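Local coordinates for transcriptional activator of comK gene (Bacillus halodurans, PDB 2HQB), which probably acts as a membrane-attached, substrate-binding-type lipoprotein that promotes transcription of the competence gene comK, at residues K24-L29 and L42-N47; V119-S124 and N152-F157; T165-A170 and H193-E198; L251-D254 and G258-S261. All blocks are in the same frame, centred on the assembly; numbering follows the deposited sequence.

The four contacts sample both lobes of a single chain built like a type I periplasmic binding protein. Contact 1 belongs to the lobe formed round the parallel sheet that includes strands 7-11 and 39-43, whereas contacts 2 and 3 belong to the lobe of the mixed sheet, with centres about 21 Å apart. Contact 4 lies between, where the chain steps from strand 249-253 of one sheet to strand 260-262 of the other. Its centre is about 21 Å from contact 1's and about 25 Å from contact 2's, while the centres of contacts 1 and 2 are about 37 Å apart. Relatives bind their ligand in the cleft between such lobes; contact 4 probably belongs to the hinge.

Contact 1: K24-L29 and L42-N47; sequences KAYEGL and LEEGVN
Apolar packing of Tyr26 and Leu29 on Leu42 carries most of this contact. The two helix residues are three apart, so both lie on the flank of helix 23-35 that meets strand 39-43. Both methyls of Leu42 approach the CE2 corner of the Tyr26 ring from the same side of its plane: CE2 lies 3.8 Å from Leu42 CD1 and the same 3.8 Å from Leu42 CD2. The two side chains cross at about a right angle. Tyr26 has its CG anti to its carbonyl carbon (chi1 -68°), which lets the ring reach across to Leu42. Leu29, one turn further along the helix, sets its CD2 methyl 4.0 Å from Leu42 CB. Leu10, on the adjacent strand 7-11, touches both leucines and extends the apolar patch between helix and sheet.

The polar approach is looser. Glu44 holds its chain extended beyond CG and brings OE1 to 3.7 Å from Tyr26 OH, with the carboxylate turned 80° from the ring plane; this is proximity and not a hydrogen bond. An alanine in place of Tyr26 is likely to open a gap over the Leu42 methyls and leave the Glu44 carboxylate without its phenolic neighbour.

Strand 7-11, helix 23-35 and strand 39-43 make a beta-alpha-beta crossover, and this is where its helix meets its second strand. With no hydrogen bond between the two segments, apolar side-chain packing, only partly buried, probably sets their fit, while the tyrosine hydroxyl and the glutamate mark its polar margin.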
loop_
_atom_site.group_PDB
_atom_site.type_symbol
_atom_site.label_atom_id
_atom_site.label_comp_id
_atom_site.label_asym_id
_atom_site.label_seq_id
_atom_site.Cartn_x
_atom_site.Cartn_y
_atom_site.Cartn_z
ATOM N N LYS A 24 -8.835 4.494 1.743
ATOM C CA LYS A 24 -8.565 3.205 2.360
ATOM C C LYS A 24 -8.497 3.414 3.906
ATOM O O LYS A 24 -8.678 2.480 4.667
ATOM C CB LYS A 24 -7.281 2.602 1.786
ATOM C CG LYS A 24 -7.379 2.170 0.293
ATOM C CD LYS A 24 -8.044 0.772 0.073
ATOM C CE LYS A 24 -7.066 -0.415 0.318
ATOM N NZ LYS A 24 -7.354 -1.702 -0.434
ATOM N N ALA A 25 -8.293 4.643 4.368
ATOM C CA ALA A 25 -8.301 4.886 5.806
ATOM C C ALA A 25 -9.746 5.114 6.258
ATOM O O ALA A 25 -10.119 4.684 7.345
ATOM C CB ALA A 25 -7.457 6.088 6.168
ATOM N N TYR A 26 -10.545 5.800 5.432
ATOM C CA TYR A 26 -11.962 6.045 5.727
ATOM C C TYR A 26 -12.671 4.694 5.828
ATOM O O TYR A 26 -13.421 4.423 6.757
ATOM C CB TYR A 26 -12.634 6.866 4.615
ATOM C CG TYR A 26 -12.153 8.290 4.514
ATOM C CD1 TYR A 26 -12.240 9.000 3.335
ATOM C CD2 TYR A 26 -11.542 8.900 5.571
ATOM C CE1 TYR A 26 -11.706 10.278 3.227
ATOM C CE2 TYR A 26 -11.020 10.152 5.464
ATOM C CZ TYR A 26 -11.094 10.831 4.300
ATOM O OH TYR A 26 -10.482 12.055 4.232
ATOM N N GLU A 27 -12.460 3.831 4.860
ATOM C CA GLU A 27 -13.112 2.561 4.981
ATOM C C GLU A 27 -12.582 1.791 6.172
ATOM O O GLU A 27 -13.307 1.007 6.754
ATOM C CB GLU A 27 -12.998 1.744 3.693
ATOM C CG GLU A 27 -11.649 1.506 3.150
ATOM C CD GLU A 27 -11.714 1.195 1.656
ATOM O OE1 GLU A 27 -10.881 0.369 1.182
ATOM O OE2 GLU A 27 -12.592 1.793 0.967
ATOM N N GLY A 28 -11.330 2.046 6.548
ATOM C CA GLY A 28 -10.724 1.361 7.678
ATOM C C GLY A 28 -11.432 1.762 8.952
ATOM O O GLY A 28 -11.841 0.919 9.732
ATOM N N LEU A 29 -11.574 3.064 9.166
ATOM C CA LEU A 29 -12.261 3.549 10.351
ATOM C C LEU A 29 -13.705 3.031 10.314
ATOM O O LEU A 29 -14.235 2.631 11.332
ATOM C CB LEU A 29 -12.242 5.086 10.403
ATOM C CG LEU A 29 -12.670 5.709 11.742
ATOM C CD1 LEU A 29 -11.614 5.404 12.785
ATOM C CD2 LEU A 29 -12.866 7.209 11.626
ATOM N N LEU A 42 -13.684 11.045 12.934
ATOM C CA LEU A 42 -12.725 11.429 11.910
ATOM C C LEU A 42 -12.501 12.898 11.868
ATOM O O LEU A 42 -13.436 13.636 11.960
ATOM C CB LEU A 42 -13.242 10.999 10.531
ATOM C CG LEU A 42 -12.545 11.672 9.348
ATOM C CD1 LEU A 42 -11.227 10.949 9.160
ATOM C CD2 LEU A 42 -13.381 11.625 8.064
ATOM N N GLU A 43 -11.256 13.325 11.728
ATOM C CA GLU A 43 -10.933 14.744 11.605
ATOM C C GLU A 43 -10.175 14.817 10.275
ATOM O O GLU A 43 -9.221 14.074 10.056
ATOM C CB GLU A 43 -10.044 15.189 12.760
ATOM C CG GLU A 43 -10.709 15.130 14.120
ATOM C CD GLU A 43 -11.942 16.038 14.232
ATOM O OE1 GLU A 43 -11.877 17.233 13.855
ATOM O OE2 GLU A 43 -12.981 15.549 14.723
ATOM N N GLU A 44 -10.606 15.699 9.383
ATOM C CA GLU A 44 -9.994 15.819 8.064
ATOM C C GLU A 44 -9.257 17.155 7.986
ATOM O O GLU A 44 -9.431 17.990 8.881
ATOM C CB GLU A 44 -11.080 15.778 6.993
ATOM C CG GLU A 44 -12.174 14.712 7.172
ATOM C CD GLU A 44 -13.281 14.841 6.129
ATOM O OE1 GLU A 44 -12.968 14.659 4.929
ATOM O OE2 GLU A 44 -14.452 15.129 6.494
ATOM N N GLY A 45 -8.443 17.353 6.932
ATOM C CA GLY A 45 -7.690 18.597 6.755
ATOM C C GLY A 45 -6.623 18.864 7.802
ATOM O O GLY A 45 -6.159 19.993 7.947
ATOM N N VAL A 46 -6.213 17.828 8.531
ATOM C CA VAL A 46 -5.213 18.008 9.572
ATOM C C VAL A 46 -3.891 18.123 8.833
ATOM O O VAL A 46 -3.251 17.127 8.512
ATOM C CB VAL A 46 -5.212 16.795 10.543
ATOM C CG1 VAL A 46 -4.580 17.174 11.873
ATOM C CG2 VAL A 46 -6.639 16.290 10.761
ATOM N N ASN A 47 -3.481 19.357 8.557
ATOM C CA ASN A 47 -2.254 19.595 7.787
ATOM C C ASN A 47 -1.002 20.207 8.481
ATOM O O ASN A 47 -0.015 20.532 7.817
ATOM C CB ASN A 47 -2.645 20.417 6.556
ATOM C CG ASN A 47 -3.768 19.760 5.742
ATOM O OD1 ASN A 47 -4.658 20.429 5.252
ATOM N ND2 ASN A 47 -3.708 18.454 5.586
#

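Contact 2: V119-S124 and N152-F157; sequences VAASMS and NESEAF
This is a small junction between a helix end and a loop: Ala121, in the last turn of helix 110-122, meets Asn152 and Ser154 on the connection from helix 139-150 to strand 155-160. The backbones come close, with Ala121 CA and Ser154 CA 6.2 Å apart. Ala121 directs its methyl at the loop, where Ala121 CB lies 3.5 Å from Ser154 OG and 3.8 Å from Asn152 CB. The side chain of Asn152 stretches back to the helix end with CG anti to the backbone N (chi1 -166°), placing its amide beside the carbonyl of Ala121; Asn152 CG is 3.8 Å from Ala121 O. That carbonyl already accepts the backbone N-H of Ser124, at 2.7 Å from Ser124 N to Ala121 O, as the chain turns out of the helix. Ala148 of helix 139-150 also touches Ala121. A leucine in place of Asn152 would probably lose the polar neighbour of this carbonyl and set hydrocarbon against it. The last carbonyls of a helix lie at the negative end of its dipole, so a polar amide is probably a more favourable neighbour here than hydrocarbon, whichever way round it sits.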
loop_
_atom_site.group_PDB
_atom_site.type_symbol
_atom_site.label_atom_id
_atom_site.label_comp_id
_atom_site.label_asym_id
_atom_site.label_seq_id
_atom_site.Cartn_x
_atom_site.Cartn_y
_atom_site.Cartn_z
ATOM N N VAL A 119 4.173 -12.405 -12.679
ATOM C CA VAL A 119 3.023 -12.356 -13.571
ATOM C C VAL A 119 3.355 -11.391 -14.712
ATOM O O VAL A 119 3.181 -11.697 -15.888
ATOM C CB VAL A 119 1.754 -11.816 -12.871
ATOM C CG1 VAL A 119 0.574 -11.972 -13.801
ATOM C CG2 VAL A 119 1.492 -12.521 -11.569
ATOM N N ALA A 120 3.830 -10.212 -14.351
ATOM C CA ALA A 120 4.169 -9.208 -15.345
ATOM C C ALA A 120 4.971 -9.802 -16.501
ATOM O O ALA A 120 4.546 -9.747 -17.650
ATOM C CB ALA A 120 4.949 -8.079 -14.685
ATOM N N ALA A 121 6.129 -10.366 -16.181
ATOM C CA ALA A 121 7.009 -10.957 -17.183
ATOM C C ALA A 121 6.347 -12.127 -17.901
ATOM O O ALA A 121 6.330 -12.189 -19.134
ATOM C CB ALA A 121 8.263 -11.414 -16.536
ATOM N N SER A 122 5.803 -13.063 -17.134
ATOM C CA SER A 122 5.133 -14.200 -17.738
ATOM C C SER A 122 4.148 -13.751 -18.807
ATOM O O SER A 122 3.988 -14.390 -19.823
ATOM C CB SER A 122 4.380 -15.001 -16.672
ATOM O OG SER A 122 2.976 -14.954 -16.889
HETATM N N MSE A 123 3.488 -12.633 -18.583
HETATM C CA MSE A 123 2.503 -12.159 -19.537
HETATM C C MSE A 123 3.054 -11.213 -20.569
HETATM O O MSE A 123 2.295 -10.501 -21.234
HETATM C CB MSE A 123 1.358 -11.486 -18.788
HETATM C CG MSE A 123 0.517 -12.468 -18.031
HETATM SE SE MSE A 123 -0.081 -13.812 -19.288
HETATM C CE MSE A 123 -1.342 -12.715 -20.276
ATOM N N SER A 124 4.371 -11.194 -20.709
ATOM C CA SER A 124 4.960 -10.289 -21.666
ATOM C C SER A 124 5.311 -10.979 -22.952
ATOM O O SER A 124 5.759 -12.136 -22.967
ATOM C CB SER A 124 6.212 -9.629 -21.092
ATOM O OG SER A 124 6.711 -8.644 -21.984
ATOM N N ASN A 152 11.813 -15.538 -16.630
ATOM C CA ASN A 152 11.485 -15.165 -17.978
ATOM C C ASN A 152 12.665 -14.344 -18.405
ATOM O O ASN A 152 12.897 -14.092 -19.585
ATOM C CB ASN A 152 10.256 -14.276 -17.938
ATOM C CG ASN A 152 9.621 -14.098 -19.274
ATOM O OD1 ASN A 152 9.248 -12.980 -19.649
ATOM N ND2 ASN A 152 9.470 -15.198 -20.011
ATOM N N GLU A 153 13.409 -13.921 -17.399
ATOM C CA GLU A 153 14.563 -13.082 -17.610
ATOM C C GLU A 153 14.208 -11.970 -18.596
ATOM O O GLU A 153 14.840 -11.830 -19.635
ATOM C CB GLU A 153 15.718 -13.929 -18.122
ATOM C CG GLU A 153 16.226 -14.881 -17.056
ATOM C CD GLU A 153 17.394 -15.730 -17.520
ATOM O OE1 GLU A 153 18.391 -15.143 -18.000
ATOM O OE2 GLU A 153 17.315 -16.977 -17.396
ATOM N N SER A 154 13.185 -11.184 -18.273
ATOM C CA SER A 154 12.779 -10.076 -19.130
ATOM C C SER A 154 13.491 -8.796 -18.688
ATOM O O SER A 154 13.529 -8.470 -17.505
ATOM C CB SER A 154 11.269 -9.854 -19.040
ATOM O OG SER A 154 10.579 -11.078 -19.118
ATOM N N GLU A 155 14.059 -8.071 -19.639
ATOM C CA GLU A 155 14.725 -6.817 -19.323
ATOM C C GLU A 155 13.697 -5.847 -18.718
ATOM O O GLU A 155 12.721 -5.470 -19.386
ATOM C CB GLU A 155 15.331 -6.192 -20.584
ATOM C CG GLU A 155 15.569 -4.716 -20.443
ATOM C CD GLU A 155 16.597 -4.165 -21.411
ATOM O OE1 GLU A 155 16.403 -4.283 -22.653
ATOM O OE2 GLU A 155 17.603 -3.597 -20.908
ATOM N N ALA A 156 13.936 -5.440 -17.465
ATOM C CA ALA A 156 13.048 -4.530 -16.734
ATOM C C ALA A 156 13.399 -3.045 -16.865
ATOM O O ALA A 156 14.543 -2.656 -16.750
ATOM C CB ALA A 156 13.015 -4.925 -15.262
ATOM N N PHE A 157 12.397 -2.217 -17.117
ATOM C CA PHE A 157 12.631 -0.790 -17.231
ATOM C C PHE A 157 12.004 -0.052 -16.063
ATOM O O PHE A 157 10.806 -0.154 -15.825
ATOM C CB PHE A 157 12.035 -0.238 -18.512
ATOM C CG PHE A 157 12.725 -0.693 -19.727
ATOM C CD1 PHE A 157 12.747 -2.040 -20.061
ATOM C CD2 PHE A 157 13.317 0.222 -20.576
ATOM C CE1 PHE A 157 13.346 -2.470 -21.238
ATOM C CE2 PHE A 157 13.921 -0.200 -21.756
ATOM C CZ PHE A 157 13.935 -1.543 -22.093
#

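Contact 3: T165-A170 and H193-E198; sequences TDADKA and HVPVVE
Val196 turns CG2 toward Ala170 because its chi1 of 167° sets CG1 anti to the backbone N and CG2 anti to the carbonyl carbon. The CG2 methyl then stands 3.8 Å from Ala170 CB and 3.9 Å from Ala170 O, while CG1, the other branch, makes no contact with Ala170. Ala167, one turn before Ala170, meets Pro195, the residue just before Val196. Here the pyrrolidine ring fixes the direction, and its CB and CG atoms meet the alanine methyl: Ala167 CB is 3.8 Å from Pro195 CB and 4.0 Å from Pro195 CG. Small methyls on one helix thus face a ring and a branched side chain on the other, and the backbones come as near as 6.2 Å between Ala167 CA and Pro195 CA.

Asp166 fixes the start of helix 167-178 as its N-cap. Its OD1 accepts from Lys169 N at 3.0 Å in a nearly straight bond (169° at the hydrogen), although the N-H arrives from well above the carboxylate plane, 61° out of it.

The contact joins successive helices of the mixed-sheet lobe: helix 167-178 follows strand 155-160, and helix 193-203 follows strand 184-186. Pro187, in the loop after that strand, touches Val196 and accepts a hydrogen bond from His193, while Tyr192 packs on Ala170, so the loop entering the second helix borders the same interface.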
loop_
_atom_site.group_PDB
_atom_site.type_symbol
_atom_site.label_atom_id
_atom_site.label_comp_id
_atom_site.label_asym_id
_atom_site.label_seq_id
_atom_site.Cartn_x
_atom_site.Cartn_y
_atom_site.Cartn_z
ATOM N N THR A 165 1.757 12.405 -7.496
ATOM C CA THR A 165 0.585 12.956 -8.136
ATOM C C THR A 165 0.781 13.511 -9.528
ATOM O O THR A 165 -0.179 14.034 -10.117
ATOM C CB THR A 165 0.031 14.067 -7.285
ATOM O OG1 THR A 165 1.090 14.997 -6.999
ATOM C CG2 THR A 165 -0.491 13.522 -5.993
ATOM N N ASP A 166 1.992 13.402 -10.070
ATOM C CA ASP A 166 2.263 13.935 -11.405
ATOM C C ASP A 166 1.825 13.021 -12.581
ATOM O O ASP A 166 2.664 12.429 -13.265
ATOM C CB ASP A 166 3.750 14.237 -11.524
ATOM C CG ASP A 166 4.048 15.263 -12.589
ATOM O OD1 ASP A 166 3.247 15.336 -13.559
ATOM O OD2 ASP A 166 5.075 15.984 -12.454
ATOM N N ALA A 167 0.525 12.936 -12.837
ATOM C CA ALA A 167 0.015 12.085 -13.892
ATOM C C ALA A 167 0.622 12.432 -15.237
ATOM O O ALA A 167 0.770 11.585 -16.128
ATOM C CB ALA A 167 -1.515 12.193 -13.969
ATOM N N ASP A 168 0.951 13.706 -15.376
ATOM C CA ASP A 168 1.519 14.225 -16.597
ATOM C C ASP A 168 2.823 13.504 -16.886
ATOM O O ASP A 168 2.901 12.724 -17.842
ATOM C CB ASP A 168 1.742 15.716 -16.417
ATOM C CG ASP A 168 1.841 16.443 -17.720
ATOM O OD1 ASP A 168 1.378 15.884 -18.730
ATOM O OD2 ASP A 168 2.360 17.574 -17.723
ATOM N N LYS A 169 3.829 13.751 -16.045
ATOM C CA LYS A 169 5.137 13.140 -16.183
ATOM C C LYS A 169 5.009 11.621 -16.243
ATOM O O LYS A 169 5.609 10.973 -17.093
ATOM C CB LYS A 169 6.023 13.527 -14.996
ATOM C CG LYS A 169 7.507 13.149 -15.165
ATOM C CD LYS A 169 8.343 13.660 -13.993
ATOM C CE LYS A 169 9.827 13.318 -14.151
ATOM N NZ LYS A 169 10.659 13.696 -12.956
ATOM N N ALA A 170 4.225 11.054 -15.330
ATOM C CA ALA A 170 4.031 9.614 -15.284
ATOM C C ALA A 170 3.554 9.114 -16.633
ATOM O O ALA A 170 3.941 8.014 -17.078
ATOM C CB ALA A 170 3.007 9.261 -14.218
ATOM N N HIS A 193 -1.664 6.364 -10.557
ATOM C CA HIS A 193 -1.947 5.014 -10.969
ATOM C C HIS A 193 -3.051 4.850 -12.022
ATOM O O HIS A 193 -2.783 4.312 -13.111
ATOM C CB HIS A 193 -2.233 4.166 -9.742
ATOM C CG HIS A 193 -2.415 2.719 -10.048
ATOM N ND1 HIS A 193 -1.352 1.872 -10.279
ATOM C CD2 HIS A 193 -3.534 1.977 -10.194
ATOM C CE1 HIS A 193 -1.812 0.666 -10.556
ATOM N NE2 HIS A 193 -3.133 0.700 -10.511
ATOM N N VAL A 194 -4.275 5.295 -11.734
ATOM C CA VAL A 194 -5.344 5.157 -12.728
ATOM C C VAL A 194 -5.038 5.895 -14.043
ATOM O O VAL A 194 -5.074 5.286 -15.120
ATOM C CB VAL A 194 -6.643 5.629 -12.205
ATOM C CG1 VAL A 194 -7.665 5.507 -13.280
ATOM C CG2 VAL A 194 -7.054 4.773 -11.019
ATOM N N PRO A 195 -4.748 7.210 -13.986
ATOM C CA PRO A 195 -4.424 7.938 -15.216
ATOM C C PRO A 195 -3.559 7.069 -16.154
ATOM O O PRO A 195 -3.834 6.955 -17.347
ATOM C CB PRO A 195 -3.638 9.133 -14.697
ATOM C CG PRO A 195 -4.338 9.463 -13.429
ATOM C CD PRO A 195 -4.653 8.099 -12.816
ATOM N N VAL A 196 -2.528 6.442 -15.590
ATOM C CA VAL A 196 -1.627 5.597 -16.359
ATOM C C VAL A 196 -2.242 4.244 -16.705
ATOM O O VAL A 196 -1.982 3.728 -17.788
ATOM C CB VAL A 196 -0.271 5.369 -15.619
ATOM C CG1 VAL A 196 0.510 4.256 -16.287
ATOM C CG2 VAL A 196 0.567 6.647 -15.620
ATOM N N VAL A 197 -3.039 3.657 -15.809
ATOM C CA VAL A 197 -3.657 2.365 -16.123
ATOM C C VAL A 197 -4.559 2.557 -17.331
ATOM O O VAL A 197 -4.549 1.761 -18.264
ATOM C CB VAL A 197 -4.490 1.793 -14.936
ATOM C CG1 VAL A 197 -5.439 0.771 -15.429
ATOM C CG2 VAL A 197 -3.598 1.096 -13.981
ATOM N N GLU A 198 -5.339 3.624 -17.298
ATOM C CA GLU A 198 -6.233 3.982 -18.392
ATOM C C GLU A 198 -5.511 4.027 -19.745
ATOM O O GLU A 198 -5.866 3.296 -20.678
ATOM C CB GLU A 198 -6.801 5.360 -18.140
ATOM C CG GLU A 198 -8.254 5.411 -18.339
ATOM C CD GLU A 198 -8.977 5.073 -17.084
ATOM O OE1 GLU A 198 -9.141 5.988 -16.255
ATOM O OE2 GLU A 198 -9.369 3.901 -16.921
#

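Contact 4: L251-D254 and G258-S261; sequences LYYD and GVVS
Tyr253 ends its strand with extended backbone angles, and Val259 and Val260 come back beside it and Asp254 without forming a sheet pair. The nearest alpha carbons, Asp254 CA and Val260 CA, are 5.3 Å apart, yet no hydrogen bond joins the segments. Gly258 adopts a positive phi (80°, with psi 10°), where a beta carbon would jam against the carbonyl O of the preceding residue.

Val260 lies against the backbone of Asp254: its CB is 3.6 Å from Asp254 C, and its CG2 methyl is 3.8 Å from Asp254 CA. The other methyl, CG1, comes to 4.0 Å from Asp254 OD1, the two side chains meeting at a slant; the carboxylate's OD2 is hydrogen-bonded to Tyr284. Val259 offers a single methyl, CG2, to Tyr253 CB at 3.6 Å. With chi1 at -62°, that methyl is wedged between the valine's own backbone N and carbonyl carbon. Leu233 of helix 230-240 touches both Tyr253 and Val259, and Phe107 at the end of strand 102-107 packs on both valines.

Tyr253 still pairs its backbone with His106 and Glu108 in the parallel sheet, whereas Ser261 already pairs with Val227 in the mixed sheet. The chain therefore changes lobes across this short buried span, as in one of the interdomain crossovers that form the hinge of type I periplasmic binding proteins.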
loop_
_atom_site.group_PDB
_atom_site.type_symbol
_atom_site.label_atom_id
_atom_site.label_comp_id
_atom_site.label_asym_id
_atom_site.label_seq_id
_atom_site.Cartn_x
_atom_site.Cartn_y
_atom_site.Cartn_z
ATOM N N LEU A 251 5.931 -1.377 13.669
ATOM C CA LEU A 251 5.530 -2.711 13.276
ATOM C C LEU A 251 5.528 -2.878 11.756
ATOM O O LEU A 251 5.148 -1.968 11.040
ATOM C CB LEU A 251 4.144 -2.997 13.840
ATOM C CG LEU A 251 3.971 -2.597 15.311
ATOM C CD1 LEU A 251 2.796 -3.373 15.894
ATOM C CD2 LEU A 251 5.234 -2.859 16.116
ATOM N N TYR A 252 5.946 -4.041 11.259
ATOM C CA TYR A 252 5.982 -4.283 9.813
ATOM C C TYR A 252 5.087 -5.417 9.366
ATOM O O TYR A 252 5.140 -6.493 9.943
ATOM C CB TYR A 252 7.407 -4.554 9.366
ATOM C CG TYR A 252 8.238 -3.309 9.386
ATOM C CD1 TYR A 252 8.759 -2.807 10.594
ATOM C CD2 TYR A 252 8.427 -2.565 8.214
ATOM C CE1 TYR A 252 9.448 -1.578 10.631
ATOM C CE2 TYR A 252 9.105 -1.344 8.234
ATOM C CZ TYR A 252 9.613 -0.845 9.443
ATOM O OH TYR A 252 10.242 0.394 9.450
ATOM N N TYR A 253 4.277 -5.180 8.328
ATOM C CA TYR A 253 3.344 -6.194 7.833
ATOM C C TYR A 253 3.594 -6.611 6.393
ATOM O O TYR A 253 3.978 -5.789 5.563
ATOM C CB TYR A 253 1.925 -5.679 8.011
ATOM C CG TYR A 253 1.642 -5.280 9.440
ATOM C CD1 TYR A 253 2.224 -4.149 10.003
ATOM C CD2 TYR A 253 0.813 -6.043 10.228
ATOM C CE1 TYR A 253 1.976 -3.799 11.325
ATOM C CE2 TYR A 253 0.558 -5.703 11.539
ATOM C CZ TYR A 253 1.138 -4.586 12.086
ATOM O OH TYR A 253 0.879 -4.297 13.405
ATOM N N ASP A 254 3.370 -7.890 6.095
ATOM C CA ASP A 254 3.640 -8.416 4.751
ATOM C C ASP A 254 2.691 -9.554 4.451
ATOM O O ASP A 254 1.660 -9.683 5.110
ATOM C CB ASP A 254 5.078 -8.934 4.694
ATOM C CG ASP A 254 5.630 -9.002 3.297
ATOM O OD1 ASP A 254 4.846 -8.885 2.337
ATOM O OD2 ASP A 254 6.861 -9.189 3.165
ATOM N N GLY A 258 -1.004 -11.411 6.591
ATOM C CA GLY A 258 -2.340 -11.415 5.980
ATOM C C GLY A 258 -2.971 -10.112 5.478
ATOM O O GLY A 258 -4.156 -10.071 5.123
ATOM N N VAL A 259 -2.184 -9.044 5.429
ATOM C CA VAL A 259 -2.707 -7.779 4.995
ATOM C C VAL A 259 -1.993 -7.308 3.749
ATOM O O VAL A 259 -1.951 -6.103 3.439
ATOM C CB VAL A 259 -2.602 -6.753 6.114
ATOM C CG1 VAL A 259 -3.422 -7.201 7.271
ATOM C CG2 VAL A 259 -1.174 -6.579 6.524
ATOM N N VAL A 260 -1.413 -8.275 3.047
ATOM C CA VAL A 260 -0.736 -8.004 1.785
ATOM C C VAL A 260 -1.016 -9.187 0.899
ATOM O O VAL A 260 -0.909 -10.336 1.334
ATOM C CB VAL A 260 0.767 -7.882 1.925
ATOM C CG1 VAL A 260 1.402 -7.892 0.557
ATOM C CG2 VAL A 260 1.110 -6.596 2.629
ATOM N N SER A 261 -1.367 -8.915 -0.349
ATOM C CA SER A 261 -1.681 -9.991 -1.269
ATOM C C SER A 261 -1.554 -9.625 -2.750
ATOM O O SER A 261 -0.944 -8.613 -3.116
ATOM C CB SER A 261 -3.106 -10.435 -0.990
ATOM O OG SER A 261 -3.978 -9.330 -1.126
#